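Local structure of nitrite transporter NirC (Salmonella enterica subsp. enterica serovar Typhimurium, 4FC4) at residues 100-103 with 104-107. The protein forms an FNT-family channel of the bacterial inner membrane that carries nitrite into and out of the cell. Sequence-based numbering, arbitrary orientation.
Sequences QMWA and ILPQ
Leu105 sends its CD1 methyl back along the helix to the indole of Trp102, where it meets CZ3 on the six-membered ring at 3.5 Å, approaching obliquely. The two side chains run alongside each other and point the same way. The same methyl also takes the CE of Met101 at 3.9 Å, so three apolar groups close up on one flank of the helix. Met101 gets there with CG anti to its backbone nitrogen (chi1 173°) and a fully extended chain, which carries CE over one face of the Trp102 ring, offset toward the rim. The backbone stays helical, but its bonding is irregular here. Leu105 N makes a straight bond to Met101 O (3.1 Å, N-H...O angle 169°), an ordinary i to i+4 helical link. Ile104 N splits its N-H between Met101 O (3.2 Å, from above the carbonyl plane) and, weakly, Gln100 O, so Met101 O accepts from both Leu105 N and Ile104 N. The next residue after Leu105 brings a proline kink within transmembrane helix 98-125: Pro106 has no N-H to give to Trp102 O, and its CD sits 3.0 Å from that oxygen instead. Ile104 keeps CG1 beside its own backbone nitrogen (chi1 -65°), and this sets CG1 against Gln100 O. Further along, CG of Gln107 rests 3.4 Å from Ala103 O. The outer shell divides by helix: Met101 and Leu105 pack on helix 80-93, through Leu87, Thr88, Val91 and His83, whereas Ile104 lies against Ile16 and Ala17 of helix 3-22 and Phe27 of helix 24-51.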
loop_
_atom_site.group_PDB
_atom_site.type_symbol
_atom_site.label_atom_id
_atom_site.label_comp_id
_atom_site.label_asym_id
_atom_site.label_seq_id
_atom_site.Cartn_x
_atom_site.Cartn_y
_atom_site.Cartn_z
ATOM N N GLN B 100 -42.096 -3.055 -0.922
ATOM C CA GLN B 100 -41.156 -1.938 -0.843
ATOM C C GLN B 100 -39.874 -2.239 -1.587
ATOM O O GLN B 100 -39.356 -1.370 -2.276
ATOM C CB GLN B 100 -40.836 -1.568 0.623
ATOM C CG GLN B 100 -41.930 -0.745 1.273
ATOM C CD GLN B 100 -41.721 -0.517 2.750
ATOM O OE1 GLN B 100 -41.629 0.632 3.203
ATOM N NE2 GLN B 100 -41.646 -1.601 3.517
ATOM N N MET B 101 -39.359 -3.460 -1.446
ATOM C CA MET B 101 -38.175 -3.839 -2.177
ATOM C C MET B 101 -38.363 -3.680 -3.692
ATOM O O MET B 101 -37.568 -3.015 -4.363
ATOM C CB MET B 101 -37.759 -5.273 -1.835
ATOM C CG MET B 101 -36.626 -5.791 -2.706
ATOM S SD MET B 101 -36.133 -7.421 -2.165
ATOM C CE MET B 101 -34.696 -7.747 -3.220
ATOM N N TRP B 102 -39.406 -4.302 -4.236
ATOM C CA TRP B 102 -39.657 -4.198 -5.675
ATOM C C TRP B 102 -40.101 -2.834 -6.176
ATOM O O TRP B 102 -39.896 -2.526 -7.327
ATOM C CB TRP B 102 -40.559 -5.325 -6.162
ATOM C CG TRP B 102 -40.027 -6.710 -5.849
ATOM C CD1 TRP B 102 -40.655 -7.698 -5.091
ATOM C CD2 TRP B 102 -38.756 -7.329 -6.293
ATOM N NE1 TRP B 102 -39.896 -8.849 -5.041
ATOM C CE2 TRP B 102 -38.745 -8.695 -5.731
ATOM C CE3 TRP B 102 -37.647 -6.898 -7.063
ATOM C CZ2 TRP B 102 -37.685 -9.571 -5.940
ATOM C CZ3 TRP B 102 -36.595 -7.799 -7.272
ATOM C CH2 TRP B 102 -36.617 -9.103 -6.726
ATOM N N ALA B 103 -40.658 -1.968 -5.338
ATOM C CA ALA B 103 -40.957 -0.616 -5.790
ATOM C C ALA B 103 -39.671 0.251 -5.862
ATOM O O ALA B 103 -39.556 1.179 -6.661
ATOM C CB ALA B 103 -41.976 0.005 -4.872
ATOM N N ILE B 104 -38.689 -0.088 -5.041
ATOM C CA ILE B 104 -37.518 0.717 -4.926
ATOM C C ILE B 104 -36.427 0.377 -5.958
ATOM O O ILE B 104 -35.855 1.291 -6.578
ATOM C CB ILE B 104 -36.974 0.642 -3.480
ATOM C CG1 ILE B 104 -38.003 1.284 -2.499
ATOM C CG2 ILE B 104 -35.599 1.256 -3.409
ATOM C CD1 ILE B 104 -37.553 1.318 -1.058
ATOM N N LEU B 105 -36.131 -0.919 -6.125
ATOM C CA LEU B 105 -35.024 -1.369 -6.981
ATOM C C LEU B 105 -35.046 -0.698 -8.379
ATOM O O LEU B 105 -34.006 -0.212 -8.815
ATOM C CB LEU B 105 -34.964 -2.909 -7.098
ATOM C CG LEU B 105 -34.365 -3.673 -5.923
ATOM C CD1 LEU B 105 -34.556 -5.149 -6.166
ATOM C CD2 LEU B 105 -32.855 -3.346 -5.694
ATOM N N PRO B 106 -36.215 -0.682 -9.077
ATOM C CA PRO B 106 -36.240 -0.063 -10.423
ATOM C C PRO B 106 -35.927 1.458 -10.401
ATOM O O PRO B 106 -35.266 1.986 -11.322
ATOM C CB PRO B 106 -37.699 -0.322 -10.928
ATOM C CG PRO B 106 -38.477 -0.793 -9.725
ATOM C CD PRO B 106 -37.459 -1.428 -8.790
ATOM N N GLN B 107 -36.431 2.162 -9.388
ATOM C CA GLN B 107 -36.045 3.551 -9.168
ATOM C C GLN B 107 -34.521 3.738 -8.997
ATOM O O GLN B 107 -33.943 4.669 -9.599
ATOM C CB GLN B 107 -36.663 4.093 -7.906
ATOM C CG GLN B 107 -38.170 4.019 -7.793
ATOM C CD GLN B 107 -38.651 4.978 -6.699
ATOM O OE1 GLN B 107 -39.839 5.207 -6.587
ATOM N NE2 GLN B 107 -37.697 5.556 -5.889
#